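Local coordinates for protein phosphoserine aminotransferase SerC (Cytophaga hutchinsonii ATCC 33406, PDB 3FFR) that probably catalyses the pyridoxal-phosphate-dependent transamination between phosphoserine and 2-oxoglutarate in serine biosynthesis, as other phosphoserine aminotransferases do, at residues A[39-44]-A[242-247]; A[46-51]-A[64-69]; A[50-55]-A[250-255]; A[54-59]-A[201-206]; A[150-155]-A[180-185]. All blocks are in the same frame, centred on the assembly; numbering follows the deposited sequence.

Contact 1. Residues A[39-44]-A[242-247]; sequences KKFEEV and ETPNAM
Phe41 pushes its ring from helix 39-55 against Pro244 and Ala246, in the turn that opens helix 246-262 of this class-V, PLP-dependent aminotransferase fold. Its CG stands anti to the backbone N (chi1 177°), which carries the ring across to the other segment. Phe41 CE1 meets the methyl CB of Ala246 at 3.8 Å, the methyl lying at the ring edge and near its plane. The end of the ring goes to the proline, whose side chain slides past that of Phe41 in the opposite direction. Ile249, in the first turn of helix 246-262, adds to this apolar patch. Asn245 caps that helix from its N-cap position: OD1 takes the N-H of Asn248, and ND2 reaches Gly198 O. Close by, Thr243 OG1 hydrogen-bonds the PLP-lysine side chain of the second subunit, which places this buried contact beside the cofactor site of the dimer. The closest approach between the segments is Phe41 CZ to Pro244 CG, 3.7 Å.

Contact 2. Residues A[46-51]-A[64-69]; sequences KTASDN and VLFLAS
Phe66 on strand 62-67 and Ala48 on helix 39-55 form the tight, apolar part of this helix-on-sheet contact, at the edge of the mixed seven-stranded sheet of the aminotransferase fold. The axes of 46-51 and 64-67 approach to 9.2 Å, their directions 127° apart. With CG anti to its carbonyl carbon (chi1 -60°), Phe66 sends its ring toward the helix with CZ leading, and CZ comes 3.9 Å from Ala48 CB. The backbone N of Ser49 lies at the ring edge, near its plane. Tyr45 meets the same ring edge-to-face, while Ile249 and Leu252 of helix 246-262 also pack on it, so the phenyl group sits between two helices and the sheet. Beside this apolar core lies a buried, water-mediated polar part. The segments share no direct hydrogen bond; a water donates to Val64 O and pairs with Ser49 OG, tying helix to strand. The solvent side is the part of the helix turned from the strand, where exposed Lys46 reaches one turn along to partly exposed Asp50, its NZ making a 2.6 Å salt bridge with the syn lone pair of Asp50 OD2. Back at the strand, Ser49 OG, anti to the backbone N at chi1 -177°, rests 3.8 Å from Val64 CB.

Contact 3. Residues A[50-55]-A[250-255]; sequences DNLKTL and FLLGKV
The backbones of helices 39-55 and 246-262 come close where Asn51 faces Gly253, their CA atoms 6.5 Å apart. Asn51 ND2 donates to Gly253 O at 2.9 Å. The oxygen lies 6° out of the Asn51 amide plane and receives the N-H on a lone pair, in the carbonyl plane, although the bond is bent, with 130° at the hydrogen. Thr256 OG1 hydrogen-bonds the same carbonyl and weakly accepts from Asn51 ND2. With a leucine here in place of Asn51, which has no N-H to give, the Gly253 carbonyl would probably be left to Thr256 and the two segments would lose their direct polar tie. Deeper in, Leu52 CD1 touches Leu252 CD2 at 3.9 Å, the two side chains crossing at about a right angle above Val64 and Phe66 of strand 62-67. A polar bond outside and leucines inside thus join a pair of helices packed on one flank of the large aminotransferase sheet.

Contact 4. Residues A[54-59]-A[201-206]; sequences TLLELP and VWILND
Leu56 and Leu58 both hold CG anti to the carbonyl carbon, with chi1 near -60°, and Ile203 on strand 200-205 places its CG1 in the same way (chi1 -69°). Those torsions bring both leucine ends onto one isoleucine, Leu56 at its delta methyl and Leu58 mainly at CG2. Leu56 CD1 presses on Ile203 CD1 at 3.5 Å, tighter than usual van der Waals contact. Leu58 uses both of its methyls: CD2 lies 3.9 Å from Ile203 CG2, and CD1 sits between that branch and the delta methyl, 4.1 Å from Ile203 CD1. Each leucine meets the isoleucine at a slant, so the strand residue fits under the pair as a shared apolar floor. No hydrogen bond crosses between the segments. Glu57 separates the two leucines, and its positive phi (53°) breaks the helix, with both leucines still pointing toward the strand. Around them Leu172 and Pro173 touch Leu56, Trp179 packs on Leu58, and Val185 and Tyr62 flank Ile203 from the neighbouring strands. The Trp179 indole NE1 also hydrogen-bonds Leu56 O, holding the turn from the loop side. The turn is a Schellman motif, here ending the helix over the mixed sheet of the aminotransferase fold, just before the chain enters edge strand 62-67.

Contact 5. Residues A[150-155]-A[180-185]; sequences EDINTF and TKIDSV
Asn153 and Lys181 cross at about a right angle, the amide group of the asparagine lying against the aliphatic part of the lysine. In the conformer given, Lys181 CD is 3.5 Å from Asn153 CG, while Lys181 CB is 3.6 Å from Asn153 OD1; no hydrogen bond joins the two side chains. An alanine in place of Asn153 would keep only CB against Lys181 and is likely to leave its methylenes less covered and freer to turn. The isoleucines behind them meet at a slant, branch against branch: CG2 of Ile152 and CG2 of Ile182 are a tight 3.4 Å apart. In Ile182, CG1 lies between N and C (chi1 63°), which puts CG2 anti to the carbonyl carbon and against Ile152. A water donates to both Ile152 O and Lys181 O, linking the backbones beside the apolar pair. Helix 149-152 is thereby joined to the approach to strand 184-188, with Ile152 resting on Val166 and Leu136 and Ile182 on Ile164, side chains of the sheet strands 163-167 and 133-137.

In the fold
From the N terminus, helix 39-55 supplies the first segments of contacts 1 to 3, and contact 4 starts at its end. Contact 2 closes first, a short loop onto edge strand 62-67, nested inside the long loop that contact 1 closes at the start of helix 246-262. Contact 5 is a later, local closure, in series with contact 2 and nested inside the loops of contacts 1, 3 and 4. Contact 4 closes next, on strand 200-205, crossing contact 2; the two strands are neighbours, joined by the Leu65-Trp202 backbone bond. Contact 3 crosses contact 1, and both tie helices 39-55 and 246-262 together. Strands 184-188 and 200-205 carry the sheet from contact 5 to contact 4.

Contact 1. Residues A[39-44]-A[242-247]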
# COMPACT_ATOMS: atom_id res chain seq x y z
N LYS A 39 15.21 9.98 -11.32
CA LYS A 39 14.72 10.12 -12.69
C LYS A 39 14.25 8.78 -13.23
O LYS A 39 13.27 8.69 -13.98
CB LYS A 39 15.79 10.70 -13.62
CG LYS A 39 15.31 10.74 -15.08
N LYS A 40 14.92 7.72 -12.82
CA LYS A 40 14.52 6.40 -13.29
C LYS A 40 13.13 6.09 -12.76
O LYS A 40 12.29 5.61 -13.51
CB LYS A 40 15.49 5.31 -12.87
CG LYS A 40 15.00 3.90 -13.20
CD LYS A 40 14.91 3.59 -14.72
CE LYS A 40 14.48 2.13 -14.97
NZ LYS A 40 14.35 1.76 -16.41
N PHE A 41 12.86 6.40 -11.50
CA PHE A 41 11.51 6.13 -10.98
C PHE A 41 10.46 6.98 -11.70
O PHE A 41 9.35 6.51 -12.02
CB PHE A 41 11.37 6.33 -9.44
CG PHE A 41 9.96 6.13 -8.98
CD1 PHE A 41 9.48 4.86 -8.77
CD2 PHE A 41 9.08 7.19 -8.92
CE1 PHE A 41 8.13 4.65 -8.45
CE2 PHE A 41 7.75 7.01 -8.56
CZ PHE A 41 7.29 5.73 -8.33
N GLU A 42 10.80 8.23 -11.95
CA GLU A 42 9.89 9.13 -12.66
C GLU A 42 9.51 8.54 -14.02
O GLU A 42 8.37 8.66 -14.48
CB GLU A 42 10.48 10.53 -12.81
CG GLU A 42 10.52 11.24 -11.50
CD GLU A 42 11.11 12.63 -11.64
OE1 GLU A 42 11.37 13.05 -12.77
OE2 GLU A 42 11.28 13.30 -10.63
N GLU A 43 10.48 7.88 -14.66
CA GLU A 43 10.23 7.24 -15.96
C GLU A 43 9.26 6.04 -15.83
O GLU A 43 8.36 5.83 -16.66
CB GLU A 43 11.55 6.76 -16.58
CG GLU A 43 12.45 7.88 -17.04
CD GLU A 43 13.84 7.40 -17.51
OE1 GLU A 43 14.05 6.17 -17.67
OE2 GLU A 43 14.73 8.27 -17.70
N VAL A 44 9.45 5.28 -14.76
CA VAL A 44 8.61 4.11 -14.47
C VAL A 44 7.17 4.57 -14.21
O VAL A 44 6.19 4.06 -14.77
CB VAL A 44 9.18 3.31 -13.26
CG1 VAL A 44 8.22 2.22 -12.69
CG2 VAL A 44 10.56 2.67 -13.66
N GLU A 242 4.37 9.72 -0.56
CA GLU A 242 5.09 8.74 0.26
C GLU A 242 5.87 7.76 -0.63
O GLU A 242 5.74 7.80 -1.85
CB GLU A 242 4.10 7.97 1.14
CG GLU A 242 3.39 6.79 0.45
CD GLU A 242 2.27 7.13 -0.56
OE1 GLU A 242 2.10 8.28 -1.00
OE2 GLU A 242 1.52 6.21 -0.92
N THR A 243 6.69 6.88 -0.03
CA THR A 243 7.40 5.88 -0.84
C THR A 243 6.34 4.86 -1.30
O THR A 243 5.71 4.21 -0.47
CB THR A 243 8.53 5.18 -0.10
OG1 THR A 243 9.30 6.18 0.62
CG2 THR A 243 9.43 4.38 -1.09
N PRO A 244 6.16 4.72 -2.62
CA PRO A 244 5.09 3.85 -3.07
C PRO A 244 5.51 2.44 -3.41
O PRO A 244 6.68 2.11 -3.34
CB PRO A 244 4.70 4.52 -4.36
CG PRO A 244 5.98 4.97 -4.93
CD PRO A 244 6.83 5.39 -3.76
N ASN A 245 4.55 1.69 -3.91
CA ASN A 245 4.79 0.31 -4.36
C ASN A 245 5.33 0.36 -5.79
O ASN A 245 4.62 0.16 -6.76
CB ASN A 245 3.53 -0.52 -4.29
CG ASN A 245 3.79 -1.98 -4.58
OD1 ASN A 245 4.87 -2.36 -5.06
ND2 ASN A 245 2.77 -2.83 -4.32
N ALA A 246 6.61 0.67 -5.88
CA ALA A 246 7.30 0.77 -7.17
C ALA A 246 7.24 -0.50 -7.99
O ALA A 246 7.19 -0.48 -9.22
CB ALA A 246 8.77 1.24 -6.96
N MSE A 247 7.28 -1.64 -7.30
CA MSE A 247 7.26 -2.93 -8.00
C MSE A 247 5.99 -3.00 -8.82
O MSE A 247 6.00 -3.34 -10.04
CB MSE A 247 7.38 -4.14 -7.06
CG MSE A 247 8.62 -4.10 -6.17
SE MSE A 247 10.29 -4.16 -7.18
CE MSE A 247 10.49 -6.01 -7.46

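Contact 2. Residues A[46-51]-A[64-69]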
# COMPACT_ATOMS: atom_id res chain seq x y z
N LYS A 46 5.80 7.38 -15.12
CA LYS A 46 5.19 7.99 -16.30
C LYS A 46 4.72 6.96 -17.29
O LYS A 46 3.69 7.12 -17.94
CB LYS A 46 6.15 8.97 -16.98
CG LYS A 46 5.51 9.85 -18.01
CD LYS A 46 6.50 10.89 -18.47
CE LYS A 46 5.83 11.95 -19.35
NZ LYS A 46 5.25 11.40 -20.60
N THR A 47 5.46 5.87 -17.36
CA THR A 47 5.06 4.77 -18.27
C THR A 47 3.70 4.22 -17.88
O THR A 47 2.81 4.05 -18.71
CB THR A 47 6.11 3.65 -18.24
OG1 THR A 47 7.35 4.15 -18.77
CG2 THR A 47 5.65 2.45 -19.04
N ALA A 48 3.54 3.95 -16.58
CA ALA A 48 2.26 3.40 -16.06
C ALA A 48 1.15 4.41 -16.24
O ALA A 48 0.07 4.09 -16.75
CB ALA A 48 2.39 2.99 -14.58
N SER A 49 1.42 5.65 -15.84
CA SER A 49 0.39 6.73 -15.97
C SER A 49 -0.02 6.98 -17.42
O SER A 49 -1.21 6.96 -17.78
CB SER A 49 0.90 8.02 -15.30
OG SER A 49 -0.06 9.05 -15.32
N ASP A 50 0.96 7.17 -18.28
CA ASP A 50 0.67 7.39 -19.70
C ASP A 50 -0.05 6.20 -20.33
O ASP A 50 -0.96 6.38 -21.14
CB ASP A 50 1.96 7.64 -20.52
CG ASP A 50 2.53 9.05 -20.33
OD1 ASP A 50 1.85 9.89 -19.70
OD2 ASP A 50 3.66 9.32 -20.81
N ASN A 51 0.42 4.99 -20.03
CA ASN A 51 -0.18 3.79 -20.66
C ASN A 51 -1.64 3.64 -20.27
O ASN A 51 -2.45 3.22 -21.06
CB ASN A 51 0.58 2.49 -20.34
CG ASN A 51 1.89 2.36 -21.11
OD1 ASN A 51 2.23 3.21 -21.97
ND2 ASN A 51 2.67 1.29 -20.79
N VAL A 64 -4.43 10.60 -13.29
CA VAL A 64 -4.28 9.27 -12.74
C VAL A 64 -3.48 9.41 -11.46
O VAL A 64 -2.40 10.00 -11.48
CB VAL A 64 -3.47 8.35 -13.71
CG1 VAL A 64 -3.07 7.03 -13.03
CG2 VAL A 64 -4.22 8.06 -14.99
N LEU A 65 -4.01 8.86 -10.36
CA LEU A 65 -3.34 8.86 -9.06
C LEU A 65 -3.17 7.45 -8.52
O LEU A 65 -4.05 6.60 -8.66
CB LEU A 65 -4.07 9.71 -7.99
CG LEU A 65 -4.32 11.17 -8.40
CD1 LEU A 65 -5.12 11.85 -7.25
CD2 LEU A 65 -3.00 11.93 -8.71
N PHE A 66 -2.01 7.21 -7.93
CA PHE A 66 -1.71 5.93 -7.31
C PHE A 66 -1.80 5.94 -5.78
O PHE A 66 -1.24 6.80 -5.10
CB PHE A 66 -0.32 5.44 -7.70
CG PHE A 66 -0.14 5.24 -9.18
CD1 PHE A 66 -0.93 4.35 -9.91
CD2 PHE A 66 0.82 5.95 -9.86
CE1 PHE A 66 -0.74 4.18 -11.27
CE2 PHE A 66 1.01 5.78 -11.23
CZ PHE A 66 0.22 4.91 -11.93
N LEU A 67 -2.55 4.95 -5.29
CA LEU A 67 -2.78 4.72 -3.85
C LEU A 67 -2.50 3.25 -3.50
O LEU A 67 -2.01 2.48 -4.34
CB LEU A 67 -4.16 5.17 -3.39
CG LEU A 67 -4.49 6.65 -3.66
CD1 LEU A 67 -4.92 6.93 -5.10
CD2 LEU A 67 -5.57 7.17 -2.65
N ALA A 68 -2.83 2.85 -2.28
CA ALA A 68 -2.42 1.50 -1.82
C ALA A 68 -3.41 0.41 -2.16
O ALA A 68 -3.06 -0.76 -2.30
CB ALA A 68 -2.20 1.51 -0.28
N SER A 69 -4.69 0.79 -2.22
CA SER A 69 -5.78 -0.17 -2.42
C SER A 69 -7.04 0.54 -2.87
O SER A 69 -7.13 1.78 -2.77
CB SER A 69 -6.09 -0.90 -1.07
OG SER A 69 -6.50 0.03 -0.07
O HOH W 1 -0.26 10.51 -12.92

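Contact 3. Residues A[50-55]-A[250-255]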
# COMPACT_ATOMS: atom_id res chain seq x y z
N ASP A 50 0.96 7.17 -18.28
CA ASP A 50 0.67 7.39 -19.70
C ASP A 50 -0.05 6.20 -20.33
O ASP A 50 -0.96 6.38 -21.14
CB ASP A 50 1.96 7.64 -20.52
CG ASP A 50 2.53 9.05 -20.33
OD1 ASP A 50 1.85 9.89 -19.70
OD2 ASP A 50 3.66 9.32 -20.81
N ASN A 51 0.42 4.99 -20.03
CA ASN A 51 -0.18 3.79 -20.66
C ASN A 51 -1.64 3.64 -20.27
O ASN A 51 -2.45 3.22 -21.06
CB ASN A 51 0.58 2.49 -20.34
CG ASN A 51 1.89 2.36 -21.11
OD1 ASN A 51 2.23 3.21 -21.97
ND2 ASN A 51 2.67 1.29 -20.79
N LEU A 52 -1.97 4.00 -19.03
CA LEU A 52 -3.36 3.93 -18.59
C LEU A 52 -4.19 4.97 -19.36
O LEU A 52 -5.33 4.70 -19.76
CB LEU A 52 -3.52 4.14 -17.08
CG LEU A 52 -3.12 2.94 -16.22
CD1 LEU A 52 -3.00 3.38 -14.73
CD2 LEU A 52 -4.15 1.79 -16.36
N LYS A 53 -3.61 6.15 -19.54
CA LYS A 53 -4.36 7.22 -20.25
C LYS A 53 -4.62 6.78 -21.69
O LYS A 53 -5.67 7.06 -22.28
CB LYS A 53 -3.61 8.54 -20.21
CG LYS A 53 -3.55 9.13 -18.81
CD LYS A 53 -2.61 10.34 -18.67
CE LYS A 53 -2.57 10.81 -17.24
NZ LYS A 53 -1.69 12.00 -17.01
N THR A 54 -3.65 6.08 -22.26
CA THR A 54 -3.79 5.64 -23.65
C THR A 54 -4.81 4.48 -23.74
O THR A 54 -5.78 4.49 -24.53
CB THR A 54 -2.43 5.20 -24.23
OG1 THR A 54 -1.51 6.29 -24.16
CG2 THR A 54 -2.58 4.75 -25.68
N LEU A 55 -4.61 3.51 -22.87
CA LEU A 55 -5.46 2.30 -22.90
C LEU A 55 -6.92 2.61 -22.65
O LEU A 55 -7.82 2.00 -23.24
CB LEU A 55 -5.00 1.30 -21.86
CG LEU A 55 -5.72 -0.05 -21.82
CD1 LEU A 55 -5.31 -0.84 -23.04
CD2 LEU A 55 -5.38 -0.81 -20.50
N PHE A 250 5.79 -0.48 -11.65
CA PHE A 250 6.62 -1.03 -12.73
C PHE A 250 5.86 -2.09 -13.51
O PHE A 250 5.74 -2.06 -14.75
CB PHE A 250 7.90 -1.65 -12.17
CG PHE A 250 8.80 -2.25 -13.22
CD1 PHE A 250 9.68 -1.44 -13.94
CD2 PHE A 250 8.81 -3.61 -13.45
CE1 PHE A 250 10.53 -1.97 -14.88
CE2 PHE A 250 9.67 -4.15 -14.40
CZ PHE A 250 10.52 -3.32 -15.11
N LEU A 251 5.32 -3.05 -12.77
CA LEU A 251 4.61 -4.15 -13.41
C LEU A 251 3.38 -3.64 -14.15
O LEU A 251 3.04 -4.14 -15.23
CB LEU A 251 4.18 -5.21 -12.38
CG LEU A 251 5.28 -6.03 -11.70
CD1 LEU A 251 4.60 -6.91 -10.63
CD2 LEU A 251 6.10 -6.88 -12.72
N LEU A 252 2.72 -2.64 -13.59
CA LEU A 252 1.53 -2.07 -14.23
C LEU A 252 1.85 -1.44 -15.60
O LEU A 252 1.12 -1.59 -16.59
CB LEU A 252 0.78 -1.08 -13.33
CG LEU A 252 -0.58 -0.57 -13.84
CD1 LEU A 252 -1.60 -1.72 -14.08
CD2 LEU A 252 -1.15 0.48 -12.86
N GLY A 253 2.96 -0.72 -15.66
CA GLY A 253 3.38 -0.10 -16.91
C GLY A 253 3.73 -1.15 -17.94
O GLY A 253 3.43 -0.99 -19.11
N LYS A 254 4.34 -2.24 -17.50
CA LYS A 254 4.73 -3.31 -18.42
C LYS A 254 3.48 -4.05 -18.95
O LYS A 254 3.34 -4.31 -20.15
CB LYS A 254 5.67 -4.32 -17.76
CG LYS A 254 7.06 -3.77 -17.44
CD LYS A 254 7.82 -3.34 -18.69
CE LYS A 254 9.24 -2.89 -18.38
NZ LYS A 254 9.98 -2.51 -19.62
N VAL A 255 2.59 -4.41 -18.04
CA VAL A 255 1.35 -5.15 -18.42
C VAL A 255 0.45 -4.31 -19.27
O VAL A 255 -0.13 -4.76 -20.27
CB VAL A 255 0.61 -5.69 -17.17
CG1 VAL A 255 -0.83 -6.11 -17.48
CG2 VAL A 255 1.44 -6.85 -16.55

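Contact 4. Residues A[54-59]-A[201-206]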
# COMPACT_ATOMS: atom_id res chain seq x y z
N THR A 54 -3.65 6.08 -22.26
CA THR A 54 -3.79 5.64 -23.65
C THR A 54 -4.81 4.48 -23.74
O THR A 54 -5.78 4.49 -24.53
CB THR A 54 -2.43 5.20 -24.23
OG1 THR A 54 -1.51 6.29 -24.16
CG2 THR A 54 -2.58 4.75 -25.68
N LEU A 55 -4.61 3.51 -22.87
CA LEU A 55 -5.46 2.30 -22.90
C LEU A 55 -6.92 2.61 -22.65
O LEU A 55 -7.82 2.00 -23.24
CB LEU A 55 -5.00 1.30 -21.86
CG LEU A 55 -5.72 -0.05 -21.82
CD1 LEU A 55 -5.31 -0.84 -23.04
CD2 LEU A 55 -5.38 -0.81 -20.50
N LEU A 56 -7.14 3.54 -21.72
CA LEU A 56 -8.49 3.91 -21.29
C LEU A 56 -9.03 5.12 -22.03
O LEU A 56 -10.15 5.57 -21.80
CB LEU A 56 -8.52 4.13 -19.78
CG LEU A 56 -8.18 2.87 -18.96
CD1 LEU A 56 -8.20 3.21 -17.43
CD2 LEU A 56 -9.10 1.68 -19.32
N GLU A 57 -8.23 5.64 -22.94
CA GLU A 57 -8.64 6.79 -23.77
C GLU A 57 -9.14 7.98 -22.92
O GLU A 57 -10.16 8.61 -23.19
CB GLU A 57 -9.66 6.35 -24.81
CG GLU A 57 -9.12 5.23 -25.69
CD GLU A 57 -10.14 4.66 -26.65
OE1 GLU A 57 -10.89 5.42 -27.27
OE2 GLU A 57 -10.15 3.44 -26.79
N LEU A 58 -8.35 8.32 -21.93
CA LEU A 58 -8.70 9.39 -21.04
C LEU A 58 -8.45 10.76 -21.65
O LEU A 58 -7.39 11.01 -22.24
CB LEU A 58 -7.91 9.30 -19.74
CG LEU A 58 -8.15 8.07 -18.86
CD1 LEU A 58 -7.17 8.03 -17.66
CD2 LEU A 58 -9.60 8.04 -18.41
N PRO A 59 -9.40 11.67 -21.47
CA PRO A 59 -9.20 13.02 -21.98
C PRO A 59 -8.33 13.88 -21.08
O PRO A 59 -7.98 13.50 -19.96
CB PRO A 59 -10.60 13.60 -22.06
CG PRO A 59 -11.41 12.83 -21.12
CD PRO A 59 -10.74 11.48 -20.90
N VAL A 201 -5.64 2.51 -8.04
CA VAL A 201 -5.59 3.55 -9.05
C VAL A 201 -6.89 4.35 -9.08
O VAL A 201 -7.99 3.81 -9.24
CB VAL A 201 -5.31 2.96 -10.47
CG1 VAL A 201 -5.12 4.06 -11.48
CG2 VAL A 201 -4.01 2.05 -10.47
N TRP A 202 -6.72 5.65 -8.90
CA TRP A 202 -7.82 6.62 -8.86
C TRP A 202 -7.71 7.55 -10.05
O TRP A 202 -6.80 8.33 -10.16
CB TRP A 202 -7.81 7.37 -7.52
CG TRP A 202 -8.98 8.25 -7.23
CD1 TRP A 202 -10.16 8.31 -7.92
CD2 TRP A 202 -9.15 9.10 -6.08
NE1 TRP A 202 -11.00 9.22 -7.34
CE2 TRP A 202 -10.42 9.70 -6.19
CE3 TRP A 202 -8.33 9.44 -5.01
CZ2 TRP A 202 -10.91 10.62 -5.25
CZ3 TRP A 202 -8.81 10.36 -4.06
CH2 TRP A 202 -10.08 10.95 -4.20
N ILE A 203 -8.66 7.40 -10.95
CA ILE A 203 -8.77 8.23 -12.15
C ILE A 203 -9.84 9.28 -11.84
O ILE A 203 -10.96 8.95 -11.45
CB ILE A 203 -9.15 7.36 -13.36
CG1 ILE A 203 -7.97 6.42 -13.72
CG2 ILE A 203 -9.60 8.23 -14.54
CD1 ILE A 203 -8.31 5.39 -14.75
N LEU A 204 -9.47 10.55 -11.97
CA LEU A 204 -10.39 11.61 -11.57
C LEU A 204 -10.22 12.85 -12.41
O LEU A 204 -9.15 13.12 -12.92
CB LEU A 204 -10.18 11.97 -10.09
CG LEU A 204 -8.93 12.77 -9.64
CD1 LEU A 204 -9.02 13.07 -8.14
CD2 LEU A 204 -7.56 12.08 -9.98
N ASN A 205 -11.30 13.59 -12.52
CA ASN A 205 -11.30 14.82 -13.31
C ASN A 205 -11.18 16.12 -12.53
O ASN A 205 -11.06 16.20 -11.29
CB ASN A 205 -12.49 14.86 -14.30
CG ASN A 205 -13.83 15.19 -13.61
OD1 ASN A 205 -13.87 15.46 -12.42
ND2 ASN A 205 -14.92 15.16 -14.38
N ASP A 206 -11.17 17.16 -13.35
CA ASP A 206 -11.04 18.54 -12.86
C ASP A 206 -12.10 18.90 -11.82
O ASP A 206 -11.83 19.65 -10.88
CB ASP A 206 -11.12 19.56 -14.04
CG ASP A 206 -12.48 19.48 -14.85
OD1 ASP A 206 -12.93 18.42 -15.37
OD2 ASP A 206 -13.10 20.56 -15.03

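Contact 5. Residues A[150-155]-A[180-185]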
# COMPACT_ATOMS: atom_id res chain seq x y z
N GLU A 150 -24.34 2.19 -20.32
CA GLU A 150 -25.52 2.92 -20.77
C GLU A 150 -26.39 3.31 -19.58
O GLU A 150 -27.02 4.36 -19.58
CB GLU A 150 -26.35 2.13 -21.82
CG GLU A 150 -26.92 0.81 -21.35
CD GLU A 150 -27.71 0.10 -22.44
OE1 GLU A 150 -27.95 0.73 -23.50
OE2 GLU A 150 -28.10 -1.07 -22.23
N ASP A 151 -26.38 2.46 -18.56
CA ASP A 151 -27.16 2.75 -17.33
C ASP A 151 -26.41 3.79 -16.48
O ASP A 151 -26.99 4.73 -15.91
CB ASP A 151 -27.45 1.48 -16.53
CG ASP A 151 -28.48 0.55 -17.21
OD1 ASP A 151 -29.21 0.95 -18.16
OD2 ASP A 151 -28.57 -0.60 -16.75
N ILE A 152 -25.10 3.63 -16.40
CA ILE A 152 -24.26 4.60 -15.66
C ILE A 152 -24.49 6.02 -16.21
O ILE A 152 -24.56 7.01 -15.47
CB ILE A 152 -22.75 4.22 -15.78
CG1 ILE A 152 -22.54 2.96 -14.92
CG2 ILE A 152 -21.81 5.41 -15.33
CD1 ILE A 152 -21.19 2.42 -14.78
N ASN A 153 -24.61 6.08 -17.53
CA ASN A 153 -24.72 7.35 -18.24
C ASN A 153 -25.99 8.12 -17.94
O ASN A 153 -26.10 9.29 -18.30
CB ASN A 153 -24.60 7.15 -19.76
CG ASN A 153 -23.18 6.86 -20.21
OD1 ASN A 153 -22.23 7.03 -19.44
ND2 ASN A 153 -23.03 6.45 -21.47
N THR A 154 -26.94 7.45 -17.31
CA THR A 154 -28.23 8.09 -17.01
C THR A 154 -28.18 8.95 -15.77
O THR A 154 -29.08 9.74 -15.52
CB THR A 154 -29.37 7.09 -16.80
OG1 THR A 154 -29.14 6.30 -15.63
CG2 THR A 154 -29.57 6.20 -18.02
N PHE A 155 -27.11 8.82 -15.01
CA PHE A 155 -27.02 9.56 -13.72
C PHE A 155 -26.65 11.03 -13.80
O PHE A 155 -27.09 11.83 -12.98
CB PHE A 155 -26.12 8.82 -12.73
CG PHE A 155 -26.81 7.63 -12.09
CD1 PHE A 155 -26.85 6.41 -12.73
CD2 PHE A 155 -27.47 7.76 -10.88
CE1 PHE A 155 -27.50 5.33 -12.17
CE2 PHE A 155 -28.13 6.68 -10.31
CZ PHE A 155 -28.15 5.47 -10.96
N THR A 180 -17.26 11.91 -20.24
CA THR A 180 -17.95 13.19 -20.06
C THR A 180 -19.18 13.04 -19.19
O THR A 180 -19.69 14.04 -18.68
CB THR A 180 -18.41 13.81 -21.40
OG1 THR A 180 -19.53 13.10 -21.92
CG2 THR A 180 -17.25 13.87 -22.42
N LYS A 181 -19.62 11.80 -18.98
CA LYS A 181 -20.84 11.55 -18.21
C LYS A 181 -20.62 11.12 -16.77
O LYS A 181 -21.56 11.01 -16.00
CB LYS A 181 -21.74 10.58 -18.95
CG LYS A 181 -22.23 11.17 -20.24
CD LYS A 181 -23.16 10.24 -20.98
CE LYS A 181 -23.47 10.81 -22.35
NZ LYS A 181 -23.89 12.25 -22.27
N ILE A 182 -19.35 10.93 -16.41
CA ILE A 182 -18.96 10.62 -15.05
C ILE A 182 -17.80 11.54 -14.69
O ILE A 182 -17.39 12.38 -15.50
CB ILE A 182 -18.59 9.14 -14.85
CG1 ILE A 182 -17.36 8.76 -15.70
CG2 ILE A 182 -19.82 8.21 -15.11
CD1 ILE A 182 -16.84 7.36 -15.44
N ASP A 183 -17.29 11.41 -13.48
CA ASP A 183 -16.19 12.26 -13.03
C ASP A 183 -14.96 11.49 -12.55
O ASP A 183 -13.87 12.05 -12.45
CB ASP A 183 -16.70 13.18 -11.92
CG ASP A 183 -17.85 14.08 -12.40
OD1 ASP A 183 -17.56 15.05 -13.17
OD2 ASP A 183 -19.02 13.83 -11.98
N SER A 184 -15.14 10.21 -12.31
CA SER A 184 -14.05 9.42 -11.74
C SER A 184 -14.36 7.95 -11.76
O SER A 184 -15.52 7.52 -11.71
CB SER A 184 -13.82 9.87 -10.27
OG SER A 184 -12.87 9.09 -9.53
N VAL A 185 -13.29 7.20 -11.95
CA VAL A 185 -13.34 5.74 -11.85
C VAL A 185 -12.11 5.26 -11.08
O VAL A 185 -11.07 5.92 -11.05
CB VAL A 185 -13.45 5.07 -13.24
CG1 VAL A 185 -12.15 5.20 -14.03
CG2 VAL A 185 -13.85 3.60 -13.13
O HOH W 2 -23.95 9.65 -15.79